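Local coordinates for microcompartments protein (Desulfitobacterium hafniense, PDB 3NWG) that probably serves as a tandem BMC-domain shell protein that helps build the protein coat of a bacterial microcompartment, at residues I5-V10 with K41-I46; D70-P75 with S104-I109; V124-G129 with S136-T141. All coordinates share one frame; numbering follows the deposited sequence.

Contact 1: I5-V10 with K41-I46; sequences IGLVEV and KYIVLI
Strands 5-10 and 42-46 run antiparallel, their axes 4.8 Å apart at closest approach and 169° between directions, with Gly6-Ile46, Val8-Val44 and Val10-Tyr42 as hydrogen-bonded pairs. Two N-H...O bonds join each pair, among them Val8 N to Val44 O at 2.9 Å and Val44 N to Val8 O at 2.8 Å. The side-chain contacts gather on the face carrying Leu7, Glu9, Ile43 and Leu45. CD2 of Leu45 lies against both CB and CD1 of Leu7, the latter at 3.6 Å, while CD1 of Ile5, two residues before Leu7, also reaches CD2 of Leu45. Glu9 runs alongside Ile43, its CG 3.4 Å from Ile43 CG2. With CG anti to the carbonyl carbon (chi1 -83°) and the chain extended beyond it, Glu9 brings its carboxylate to Lys41, where OE2 forms a less certain salt bridge with NZ at 3.3 Å, the position of OE2 being insecure. Water 1 donates to Glu9 OE1 at 2.8 Å and accepts a weak bond from Lys41 NZ. Backbone bonding joins two central strands, while the side chains grade from aliphatic at Ile5 and Leu45 to ionic at Lys41, where the nearby ammonium may offset the charge of buried Glu9.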
ATOM      1  N   ILE A   5      28.087  11.121   6.763  1.00 62.68           N
ATOM      2  CA  ILE A   5      26.983  10.250   7.175  1.00 59.05           C
ATOM      3  C   ILE A   5      27.368   9.499   8.461  1.00 56.89           C
ATOM      4  O   ILE A   5      28.515   9.036   8.601  1.00 56.85           O
ATOM      5  CB  ILE A   5      26.558   9.268   6.043  1.00 58.42           C
ATOM      6  CG1 ILE A   5      25.379   8.394   6.483  1.00 57.21           C
ATOM      7  CG2 ILE A   5      27.725   8.404   5.625  1.00 58.54           C
ATOM      8  CD1 ILE A   5      24.714   7.647   5.364  1.00 55.55           C
ATOM      9  N   GLY A   6      26.415   9.413   9.392  1.00 54.20           N
ATOM     10  CA  GLY A   6      26.609   8.723  10.660  1.00 51.26           C
ATOM     11  C   GLY A   6      25.555   7.661  10.883  1.00 49.50           C
ATOM     12  O   GLY A   6      24.389   7.843  10.517  1.00 48.97           O
ATOM     13  N   LEU A   7      25.972   6.550  11.484  1.00 47.90           N
ATOM     14  CA  LEU A   7      25.094   5.422  11.734  1.00 46.63           C
ATOM     15  C   LEU A   7      25.225   4.927  13.152  1.00 46.55           C
ATOM     16  O   LEU A   7      26.326   4.677  13.637  1.00 46.73           O
ATOM     17  CB  LEU A   7      25.444   4.250  10.800  1.00 46.80           C
ATOM     18  CG  LEU A   7      24.907   2.887  11.237  1.00 45.53           C
ATOM     19  CD1 LEU A   7      23.486   2.682  10.721  1.00 46.92           C
ATOM     20  CD2 LEU A   7      25.807   1.762  10.804  1.00 44.98           C
ATOM     21  N   VAL A   8      24.092   4.753  13.813  1.00 46.21           N
ATOM     22  CA  VAL A   8      24.084   4.058  15.078  1.00 46.16           C
ATOM     23  C   VAL A   8      23.147   2.861  14.948  1.00 46.73           C
ATOM     24  O   VAL A   8      22.012   2.997  14.471  1.00 46.20           O
ATOM     25  CB  VAL A   8      23.729   5.002  16.264  1.00 46.20           C
ATOM     26  CG1 VAL A   8      23.537   4.226  17.548  1.00 47.00           C
ATOM     27  CG2 VAL A   8      24.828   6.021  16.486  1.00 45.36           C
ATOM     28  N   GLU A   9      23.656   1.684  15.322  1.00 47.73           N
ATOM     29  CA  GLU A   9      22.837   0.480  15.438  1.00 49.31           C
ATOM     30  C   GLU A   9      22.624   0.086  16.904  1.00 50.08           C
ATOM     31  O   GLU A   9      23.579  -0.013  17.674  1.00 50.19           O
ATOM     32  CB  GLU A   9      23.453  -0.674  14.657  1.00 50.08           C
ATOM     33  CG  GLU A   9      23.128  -0.668  13.158  1.00 51.99           C
ATOM     34  CD  GLU A   9      23.886  -1.747  12.383  1.00 54.81           C
ATOM     35  OE1 GLU A   9      24.469  -1.431  11.320  1.00 55.20           O
ATOM     36  OE2 GLU A   9      23.918  -2.906  12.854  1.00 56.60           O
ATOM     37  N   VAL A  10      21.362  -0.134  17.270  1.00 50.74           N
ATOM     38  CA  VAL A  10      20.953  -0.338  18.656  1.00 52.20           C
ATOM     39  C   VAL A  10      20.163  -1.633  18.785  1.00 54.40           C
ATOM     40  O   VAL A  10      19.404  -1.998  17.893  1.00 55.73           O
ATOM     41  CB  VAL A  10      20.058   0.827  19.173  1.00 51.56           C
ATOM     42  CG1 VAL A  10      19.736   0.658  20.635  1.00 52.25           C
ATOM     43  CG2 VAL A  10      20.731   2.180  18.963  1.00 50.40           C
ATOM     44  N   LYS A  41      17.400  -5.364  15.932  1.00 72.34           N
ATOM     45  CA  LYS A  41      18.084  -4.095  15.684  1.00 68.42           C
ATOM     46  C   LYS A  41      17.189  -2.923  15.338  1.00 65.75           C
ATOM     47  O   LYS A  41      16.146  -3.081  14.711  1.00 66.20           O
ATOM     48  CB  LYS A  41      19.093  -4.259  14.546  1.00 67.89           C
ATOM     49  CG  LYS A  41      20.430  -4.844  14.949  1.00 69.49           C
ATOM     50  CD  LYS A  41      21.088  -5.642  13.796  1.00 72.72           C
ATOM     51  CE  LYS A  41      21.713  -4.757  12.713  1.00 70.71           C
ATOM     52  NZ  LYS A  41      22.324  -5.569  11.616  1.00 71.17           N
ATOM     53  N   TYR A  42      17.631  -1.747  15.756  1.00 62.25           N
ATOM     54  CA  TYR A  42      17.101  -0.492  15.288  1.00 59.04           C
ATOM     55  C   TYR A  42      18.293   0.284  14.761  1.00 56.76           C
ATOM     56  O   TYR A  42      19.367   0.294  15.375  1.00 56.24           O
ATOM     57  CB  TYR A  42      16.462   0.263  16.433  1.00 58.86           C
ATOM     58  CG  TYR A  42      15.565   1.394  15.987  1.00 57.83           C
ATOM     59  CD1 TYR A  42      14.235   1.155  15.661  1.00 57.18           C
ATOM     60  CD2 TYR A  42      16.042   2.705  15.902  1.00 55.15           C
ATOM     61  CE1 TYR A  42      13.405   2.178  15.260  1.00 56.80           C
ATOM     62  CE2 TYR A  42      15.217   3.737  15.504  1.00 54.37           C
ATOM     63  CZ  TYR A  42      13.895   3.463  15.182  1.00 56.43           C
ATOM     64  OH  TYR A  42      13.049   4.472  14.783  1.00 57.80           O
ATOM     65  N   ILE A  43      18.118   0.918  13.612  1.00 54.77           N
ATOM     66  CA  ILE A  43      19.214   1.651  13.016  1.00 52.83           C
ATOM     67  C   ILE A  43      18.843   3.109  12.833  1.00 51.68           C
ATOM     68  O   ILE A  43      17.685   3.441  12.553  1.00 51.86           O
ATOM     69  CB  ILE A  43      19.710   1.016  11.668  1.00 52.96           C
ATOM     70  CG1 ILE A  43      18.764   1.318  10.498  1.00 53.19           C
ATOM     71  CG2 ILE A  43      19.962  -0.477  11.806  1.00 53.35           C
ATOM     72  CD1 ILE A  43      19.364   2.288   9.484  1.00 52.78           C
ATOM     73  N   VAL A  44      19.833   3.975  13.017  1.00 50.07           N
ATOM     74  CA  VAL A  44      19.653   5.389  12.741  1.00 49.15           C
ATOM     75  C   VAL A  44      20.754   5.845  11.821  1.00 48.60           C
ATOM     76  O   VAL A  44      21.937   5.588  12.059  1.00 47.54           O
ATOM     77  CB  VAL A  44      19.613   6.258  14.035  1.00 49.23           C
ATOM     78  CG1 VAL A  44      19.326   7.709  13.712  1.00 46.36           C
ATOM     79  CG2 VAL A  44      18.565   5.723  15.009  1.00 49.37           C
ATOM     80  N   LEU A  45      20.331   6.500  10.751  1.00 49.20           N
ATOM     81  CA  LEU A  45      21.235   7.106   9.787  1.00 49.80           C
ATOM     82  C   LEU A  45      20.912   8.581   9.686  1.00 50.52           C
ATOM     83  O   LEU A  45      19.751   8.975   9.540  1.00 51.00           O
ATOM     84  CB  LEU A  45      21.086   6.472   8.405  1.00 49.76           C
ATOM     85  CG  LEU A  45      21.641   5.075   8.167  1.00 51.14           C
ATOM     86  CD1 LEU A  45      21.085   4.534   6.868  1.00 53.14           C
ATOM     87  CD2 LEU A  45      23.160   5.099   8.110  1.00 52.43           C
ATOM     88  N   ILE A  46      21.960   9.388   9.736  1.00 50.93           N
ATOM     89  CA  ILE A  46      21.839  10.836   9.685  1.00 52.02           C
ATOM     90  C   ILE A  46      22.947  11.416   8.815  1.00 52.49           C
ATOM     91  O   ILE A  46      23.957  10.755   8.539  1.00 52.06           O
ATOM     92  CB  ILE A  46      21.947  11.430  11.090  1.00 52.01           C
ATOM     93  CG1 ILE A  46      23.108  10.755  11.827  1.00 52.21           C
ATOM     94  CG2 ILE A  46      20.649  11.192  11.855  1.00 51.33           C
ATOM     95  CD1 ILE A  46      23.933  11.657  12.670  1.00 52.76           C
TER
HETATM   96  O   HOH W   1      24.958  -3.911  10.143  1.00 42.56           O

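Contact 2: D70-P75 with S104-I109; sequences DDFILP and SIASLI
Ala106 sets its methyl group over one face of the Phe72 ring, a CH-pi contact in which CB stands 4.1 Å from the ring centroid and 21° off the normal. The methyl is displaced toward the rim on the CG side, and its nearest ring atom is Phe72 CG at 3.8 Å. The ring is brought to this place by a first torsion that turns CG away from the backbone N (chi1 171°), which swings it beside the carbonyl carbon and along the course of the strand toward Leu74. One turn further along the helix, Ile109 meets the same ring differently: its CG2 comes to the edge, near the ring plane, 4.2 Å from Phe72 CE2. The Phe72 and Ile109 side chains run past one another in opposing senses, and CG2 of Ile109 also rests against CB of Leu74 at 4.2 Å. Phe72 is therefore touched on a face by the first turn of the helix and at an edge by the next residue on that helical side.

At the other end of the contact the chemistry becomes polar. Water 2 donates to Asp70 OD2 at 2.9 Å and accepts from Ala106 N at 3.0 Å, joining a carboxylate of the strand to an amide of the first helical turn. Ser104 occupies the N-cap position, and the negative charge of Asp70 near this helix start is probably favourable for the helix dipole. Strand and helix run nearly parallel, 10° between directions and 9.4 Å between axes. Across the 28 intervening residues, edge strand 68-74 of the first sheet thus meets helix 105-117 of the second BMC domain, an interdomain packing within a tandem BMC-domain chain.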
ATOM      1  N   ASP A  70      26.643  -1.093  16.853  1.00 54.40           N
ATOM      2  CA  ASP A  70      27.607  -0.463  15.965  1.00 54.82           C
ATOM      3  C   ASP A  70      27.307   1.034  15.826  1.00 53.78           C
ATOM      4  O   ASP A  70      26.135   1.462  15.831  1.00 53.37           O
ATOM      5  CB  ASP A  70      27.585  -1.157  14.591  1.00 55.26           C
ATOM      6  CG  ASP A  70      28.848  -0.900  13.756  1.00 57.78           C
ATOM      7  OD1 ASP A  70      29.914  -0.525  14.318  1.00 61.26           O
ATOM      8  OD2 ASP A  70      28.766  -1.095  12.517  1.00 58.69           O
ATOM      9  N   ASP A  71      28.378   1.817  15.724  1.00 53.48           N
ATOM     10  CA  ASP A  71      28.315   3.229  15.360  1.00 52.28           C
ATOM     11  C   ASP A  71      29.384   3.447  14.304  1.00 51.97           C
ATOM     12  O   ASP A  71      30.451   2.840  14.375  1.00 52.67           O
ATOM     13  CB  ASP A  71      28.613   4.110  16.562  1.00 52.86           C
ATOM     14  CG  ASP A  71      29.968   3.784  17.211  1.00 55.36           C
ATOM     15  OD1 ASP A  71      30.073   2.751  17.921  1.00 57.99           O
ATOM     16  OD2 ASP A  71      30.928   4.562  17.012  1.00 56.08           O
ATOM     17  N   PHE A  72      29.095   4.294  13.324  1.00 50.79           N
ATOM     18  CA  PHE A  72      29.987   4.491  12.199  1.00 50.65           C
ATOM     19  C   PHE A  72      29.815   5.886  11.611  1.00 50.45           C
ATOM     20  O   PHE A  72      28.708   6.426  11.608  1.00 49.83           O
ATOM     21  CB  PHE A  72      29.714   3.424  11.129  1.00 50.54           C
ATOM     22  CG  PHE A  72      30.446   3.658   9.829  1.00 50.78           C
ATOM     23  CD1 PHE A  72      31.799   3.354   9.713  1.00 52.09           C
ATOM     24  CD2 PHE A  72      29.785   4.210   8.736  1.00 50.35           C
ATOM     25  CE1 PHE A  72      32.484   3.587   8.529  1.00 52.34           C
ATOM     26  CE2 PHE A  72      30.459   4.449   7.542  1.00 50.29           C
ATOM     27  CZ  PHE A  72      31.807   4.138   7.437  1.00 51.79           C
ATOM     28  N   ILE A  73      30.911   6.457  11.109  1.00 51.29           N
ATOM     29  CA  ILE A  73      30.892   7.759  10.430  1.00 51.47           C
ATOM     30  C   ILE A  73      31.748   7.756   9.173  1.00 52.29           C
ATOM     31  O   ILE A  73      32.915   7.345   9.205  1.00 52.87           O
ATOM     32  CB  ILE A  73      31.370   8.902  11.357  1.00 52.40           C
ATOM     33  CG1 ILE A  73      30.347   9.169  12.472  1.00 50.90           C
ATOM     34  CG2 ILE A  73      31.642  10.188  10.544  1.00 53.17           C
ATOM     35  CD1 ILE A  73      30.915   9.942  13.614  1.00 52.35           C
ATOM     36  N   LEU A  74      31.156   8.213   8.067  1.00 52.39           N
ATOM     37  CA  LEU A  74      31.870   8.320   6.798  1.00 53.18           C
ATOM     38  C   LEU A  74      31.836   9.768   6.333  1.00 54.40           C
ATOM     39  O   LEU A  74      30.805  10.261   5.877  1.00 53.73           O
ATOM     40  CB  LEU A  74      31.273   7.373   5.743  1.00 52.50           C
ATOM     41  CG  LEU A  74      31.994   6.973   4.424  1.00 52.16           C
ATOM     42  CD1 LEU A  74      31.725   7.948   3.306  1.00 51.25           C
ATOM     43  CD2 LEU A  74      33.502   6.756   4.585  1.00 52.04           C
ATOM     44  N   PRO A  75      32.969  10.463   6.477  1.00 56.48           N
ATOM     45  CA  PRO A  75      33.149  11.849   6.057  1.00 58.24           C
ATOM     46  C   PRO A  75      33.242  11.996   4.546  1.00 59.58           C
ATOM     47  O   PRO A  75      33.755  11.106   3.858  1.00 59.66           O
ATOM     48  CB  PRO A  75      34.492  12.221   6.680  1.00 59.48           C
ATOM     49  CG  PRO A  75      35.233  10.926   6.727  1.00 59.56           C
ATOM     50  CD  PRO A  75      34.174   9.938   7.142  1.00 57.47           C
ATOM     51  N   SER A 104      26.980  -5.922   6.449  1.00 51.14           N
ATOM     52  CA  SER A 104      26.765  -4.818   7.392  1.00 49.78           C
ATOM     53  C   SER A 104      26.433  -3.521   6.661  1.00 48.37           C
ATOM     54  O   SER A 104      26.893  -3.296   5.535  1.00 47.32           O
ATOM     55  CB  SER A 104      28.005  -4.611   8.258  1.00 50.40           C
ATOM     56  OG  SER A 104      28.880  -3.644   7.688  1.00 49.30           O
ATOM     57  N   ILE A 105      25.660  -2.661   7.322  1.00 47.59           N
ATOM     58  CA  ILE A 105      25.263  -1.383   6.745  1.00 46.51           C
ATOM     59  C   ILE A 105      26.468  -0.455   6.573  1.00 46.70           C
ATOM     60  O   ILE A 105      26.544   0.308   5.594  1.00 46.93           O
ATOM     61  CB  ILE A 105      24.169  -0.706   7.595  1.00 46.46           C
ATOM     62  CG1 ILE A 105      22.868  -1.519   7.532  1.00 46.15           C
ATOM     63  CG2 ILE A 105      23.941   0.744   7.150  1.00 45.57           C
ATOM     64  CD1 ILE A 105      21.815  -1.145   8.567  1.00 45.34           C
ATOM     65  N   ALA A 106      27.412  -0.521   7.510  1.00 46.82           N
ATOM     66  CA  ALA A 106      28.616   0.297   7.416  1.00 46.98           C
ATOM     67  C   ALA A 106      29.413  -0.051   6.153  1.00 47.19           C
ATOM     68  O   ALA A 106      29.718   0.821   5.335  1.00 46.94           O
ATOM     69  CB  ALA A 106      29.477   0.144   8.661  1.00 47.77           C
ATOM     70  N   SER A 107      29.739  -1.330   5.989  1.00 47.60           N
ATOM     71  CA  SER A 107      30.455  -1.762   4.801  1.00 47.82           C
ATOM     72  C   SER A 107      29.673  -1.409   3.543  1.00 46.79           C
ATOM     73  O   SER A 107      30.265  -1.000   2.548  1.00 47.00           O
ATOM     74  CB  SER A 107      30.768  -3.245   4.849  1.00 48.38           C
ATOM     75  OG  SER A 107      29.602  -3.960   5.184  1.00 50.51           O
ATOM     76  N   LEU A 108      28.352  -1.515   3.575  1.00 45.95           N
ATOM     77  CA  LEU A 108      27.614  -1.066   2.400  1.00 45.59           C
ATOM     78  C   LEU A 108      27.825   0.427   2.108  1.00 45.41           C
ATOM     79  O   LEU A 108      28.087   0.796   0.964  1.00 45.77           O
ATOM     80  CB  LEU A 108      26.122  -1.385   2.459  1.00 45.60           C
ATOM     81  CG  LEU A 108      25.613  -1.117   1.037  1.00 46.21           C
ATOM     82  CD1 LEU A 108      25.835  -2.333   0.131  1.00 46.71           C
ATOM     83  CD2 LEU A 108      24.201  -0.606   0.993  1.00 45.38           C
ATOM     84  N   ILE A 109      27.717   1.280   3.125  1.00 44.87           N
ATOM     85  CA  ILE A 109      27.894   2.705   2.898  1.00 44.47           C
ATOM     86  C   ILE A 109      29.255   2.960   2.285  1.00 44.77           C
ATOM     87  O   ILE A 109      29.353   3.675   1.278  1.00 44.98           O
ATOM     88  CB  ILE A 109      27.714   3.518   4.182  1.00 44.86           C
ATOM     89  CG1 ILE A 109      26.227   3.590   4.543  1.00 45.75           C
ATOM     90  CG2 ILE A 109      28.271   4.932   4.023  1.00 43.83           C
ATOM     91  CD1 ILE A 109      25.989   3.797   6.037  1.00 47.88           C
TER
HETATM   92  O   HOH W   2      27.064  -1.639  10.241  1.00 41.02           O

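Contact 3: V124-G129 with S136-T141; sequences VEIRIG and SFVTLT
Phe137 and Arg127 come together through their first torsions: CG of Phe137 sits between its backbone N and carbonyl carbon (chi1 71°), while CG of Arg127 lies beside its backbone N (chi1 -65°). The two side chains then run side by side. Arg127 CB lies over one face of the Phe137 ring, 4.0 Å from its centroid in a CH-pi contact, and Arg127 CG approaches Phe137 CZ to 3.6 Å. The guanidinium is not stacked on the ring, the planes being 47° apart. At the ring edge, near its plane, Glu125 OE1 stands 3.9 Å from Phe137 CE2. Were Phe137 replaced by alanine, the aliphatic part of Arg127 would probably lose the ring it packs on and that side chain be freer to turn.

On the opposite face Ile126 and Val138 point the same way, CG1 meeting CG2 at 3.8 Å. The strands are antiparallel, with Arg127 and Phe137 a hydrogen-bonded pair, Arg127 N lying 2.9 Å from Phe137 O. Farther along, Val124 and Glu125 both face Thr139 in a classic beta bulge: Val124 N donates to Thr139 O, and Glu125 N gives a weak bond to Thr139 OG1 at 3.2 Å. Thr139 N donates to Glu125 O at 3.0 Å.

This hairpin forms one side of the second sheet, with strand 96-102 beside 136-142. Helix 105-117 packs on Ile126 through Leu108, helix 79-85 touches Ile126 as well, and Phe137 also meets Ile13 of a second subunit.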
ATOM      1  N   VAL A 124      21.582   3.473  -8.217  1.00 63.77           N
ATOM      2  CA  VAL A 124      20.164   3.325  -8.547  1.00 65.73           C
ATOM      3  C   VAL A 124      19.333   3.194  -7.271  1.00 66.72           C
ATOM      4  O   VAL A 124      18.359   3.922  -7.091  1.00 67.76           O
ATOM      5  CB  VAL A 124      19.899   2.159  -9.523  1.00 65.62           C
ATOM      6  CG1 VAL A 124      18.426   2.077  -9.864  1.00 66.48           C
ATOM      7  CG2 VAL A 124      20.715   2.332 -10.784  1.00 65.54           C
ATOM      8  N   GLU A 125      19.722   2.270  -6.394  1.00 66.94           N
ATOM      9  CA  GLU A 125      19.098   2.155  -5.077  1.00 67.95           C
ATOM     10  C   GLU A 125      20.016   1.539  -4.027  1.00 67.18           C
ATOM     11  O   GLU A 125      20.979   0.835  -4.338  1.00 66.46           O
ATOM     12  CB  GLU A 125      17.752   1.412  -5.145  1.00 69.05           C
ATOM     13  CG  GLU A 125      17.809  -0.109  -5.178  1.00 71.23           C
ATOM     14  CD  GLU A 125      16.414  -0.747  -5.186  1.00 76.77           C
ATOM     15  OE1 GLU A 125      16.308  -2.000  -5.282  1.00 78.46           O
ATOM     16  OE2 GLU A 125      15.413   0.006  -5.103  1.00 78.88           O
ATOM     17  N   ILE A 126      19.703   1.843  -2.777  1.00 67.96           N
ATOM     18  CA  ILE A 126      20.368   1.255  -1.634  1.00 68.16           C
ATOM     19  C   ILE A 126      19.304   0.612  -0.757  1.00 69.97           C
ATOM     20  O   ILE A 126      18.262   1.202  -0.491  1.00 70.49           O
ATOM     21  CB  ILE A 126      21.178   2.312  -0.853  1.00 67.22           C
ATOM     22  CG1 ILE A 126      22.410   2.722  -1.675  1.00 66.39           C
ATOM     23  CG2 ILE A 126      21.564   1.789   0.522  1.00 65.29           C
ATOM     24  CD1 ILE A 126      23.241   3.874  -1.093  1.00 65.58           C
ATOM     25  N   ARG A 127      19.553  -0.613  -0.325  1.00 71.60           N
ATOM     26  CA  ARG A 127      18.628  -1.246   0.584  1.00 74.13           C
ATOM     27  C   ARG A 127      19.332  -1.646   1.854  1.00 74.64           C
ATOM     28  O   ARG A 127      20.096  -2.604   1.888  1.00 73.97           O
ATOM     29  CB  ARG A 127      17.925  -2.434  -0.070  1.00 75.42           C
ATOM     30  CG  ARG A 127      17.021  -2.054  -1.236  1.00 78.25           C
ATOM     31  CD  ARG A 127      15.579  -1.847  -0.824  1.00 82.80           C
ATOM     32  NE  ARG A 127      14.704  -2.338  -1.889  1.00 87.61           N
ATOM     33  CZ  ARG A 127      14.137  -3.548  -1.910  1.00 90.48           C
ATOM     34  NH1 ARG A 127      13.371  -3.902  -2.938  1.00 91.94           N
ATOM     35  NH2 ARG A 127      14.328  -4.407  -0.906  1.00 90.92           N
ATOM     36  N   ILE A 128      19.080  -0.851   2.883  1.00 76.60           N
ATOM     37  CA  ILE A 128      19.444  -1.148   4.256  1.00 78.65           C
ATOM     38  C   ILE A 128      18.380  -2.092   4.848  1.00 81.17           C
ATOM     39  O   ILE A 128      17.183  -1.892   4.621  1.00 82.33           O
ATOM     40  CB  ILE A 128      19.516   0.187   5.038  1.00 78.19           C
ATOM     41  CG1 ILE A 128      20.957   0.669   5.158  1.00 78.07           C
ATOM     42  CG2 ILE A 128      18.927   0.069   6.429  1.00 79.35           C
ATOM     43  CD1 ILE A 128      21.603   1.070   3.857  1.00 78.67           C
ATOM     44  N   GLY A 129      18.792  -3.121   5.581  1.00 83.26           N
ATOM     45  CA  GLY A 129      17.811  -4.010   6.218  1.00 87.28           C
ATOM     46  C   GLY A 129      17.851  -5.449   5.720  1.00 90.13           C
ATOM     47  O   GLY A 129      18.804  -6.175   6.027  1.00 90.55           O
ATOM     48  N   SER A 136      22.707  -5.801   3.169  1.00 68.58           N
ATOM     49  CA  SER A 136      22.344  -4.584   2.501  1.00 64.99           C
ATOM     50  C   SER A 136      22.914  -4.667   1.091  1.00 63.03           C
ATOM     51  O   SER A 136      23.822  -5.464   0.838  1.00 62.33           O
ATOM     52  CB  SER A 136      22.916  -3.382   3.264  1.00 64.52           C
ATOM     53  OG  SER A 136      22.499  -3.379   4.618  1.00 63.71           O
ATOM     54  N   PHE A 137      22.372  -3.868   0.172  1.00 60.57           N
ATOM     55  CA  PHE A 137      22.918  -3.815  -1.169  1.00 58.76           C
ATOM     56  C   PHE A 137      22.752  -2.492  -1.907  1.00 56.90           C
ATOM     57  O   PHE A 137      21.849  -1.711  -1.611  1.00 56.36           O
ATOM     58  CB  PHE A 137      22.441  -4.999  -2.016  1.00 60.02           C
ATOM     59  CG  PHE A 137      20.999  -4.946  -2.393  1.00 62.37           C
ATOM     60  CD1 PHE A 137      20.050  -5.654  -1.652  1.00 64.36           C
ATOM     61  CD2 PHE A 137      20.585  -4.218  -3.521  1.00 63.81           C
ATOM     62  CE1 PHE A 137      18.699  -5.624  -2.016  1.00 67.01           C
ATOM     63  CE2 PHE A 137      19.240  -4.175  -3.893  1.00 66.10           C
ATOM     64  CZ  PHE A 137      18.291  -4.885  -3.145  1.00 67.41           C
ATOM     65  N   VAL A 138      23.665  -2.255  -2.851  1.00 55.15           N
ATOM     66  CA  VAL A 138      23.619  -1.102  -3.738  1.00 53.88           C
ATOM     67  C   VAL A 138      23.596  -1.568  -5.195  1.00 53.73           C
ATOM     68  O   VAL A 138      24.278  -2.527  -5.557  1.00 53.09           O
ATOM     69  CB  VAL A 138      24.782  -0.092  -3.463  1.00 53.62           C
ATOM     70  CG1 VAL A 138      26.139  -0.727  -3.664  1.00 52.93           C
ATOM     71  CG2 VAL A 138      24.647   1.166  -4.319  1.00 53.50           C
ATOM     72  N   THR A 139      22.763  -0.913  -6.005  1.00 53.72           N
ATOM     73  CA  THR A 139      22.769  -1.113  -7.452  1.00 53.85           C
ATOM     74  C   THR A 139      23.175   0.191  -8.132  1.00 54.36           C
ATOM     75  O   THR A 139      22.873   1.284  -7.630  1.00 54.68           O
ATOM     76  CB  THR A 139      21.400  -1.550  -8.010  1.00 54.65           C
ATOM     77  OG1 THR A 139      20.430  -0.531  -7.733  1.00 55.38           O
ATOM     78  CG2 THR A 139      20.942  -2.885  -7.417  1.00 53.17           C
ATOM     79  N   LEU A 140      23.868   0.066  -9.261  1.00 54.38           N
ATOM     80  CA  LEU A 140      24.292   1.207 -10.052  1.00 54.98           C
ATOM     81  C   LEU A 140      24.324   0.886 -11.552  1.00 55.99           C
ATOM     82  O   LEU A 140      24.364  -0.275 -11.935  1.00 55.92           O
ATOM     83  CB  LEU A 140      25.633   1.757  -9.550  1.00 54.60           C
ATOM     84  CG  LEU A 140      26.927   0.980  -9.205  1.00 53.85           C
ATOM     85  CD1 LEU A 140      26.734  -0.305  -8.421  1.00 52.10           C
ATOM     86  CD2 LEU A 140      27.768   0.728 -10.426  1.00 54.97           C
ATOM     87  N   THR A 141      24.265   1.918 -12.393  1.00 57.14           N
ATOM     88  CA  THR A 141      24.430   1.745 -13.830  1.00 58.34           C
ATOM     89  C   THR A 141      25.423   2.710 -14.428  1.00 59.17           C
ATOM     90  O   THR A 141      25.847   3.665 -13.789  1.00 59.13           O
ATOM     91  CB  THR A 141      23.121   1.923 -14.614  1.00 59.51           C
ATOM     92  OG1 THR A 141      22.439   3.092 -14.145  1.00 61.18           O
ATOM     93  CG2 THR A 141      22.256   0.743 -14.424  1.00 59.50           C
TER

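Overall arrangement
The contacts follow one another along the chain, each closing before the next opens. Contacts 1 and 2, with centres about 9 Å apart, share the first sheet, where strands 4-10 and 68-74 are neighbours; Leu7 N and Phe72 O probably hydrogen-bond between them. Contact 3 lies in the second sheet, its centre about 17 Å from that of contact 1 and 14 Å from that of contact 2. Helix 105-117 connects all three: Ile109 packs on Leu45, whereas Ile105 and Leu108 reach residues 124-129 and 136-141. Ile43 also touches Ile128 directly. Two BMC domains with the same strand order are thereby packed together within one chain, consistent with a tandem-domain shell protein.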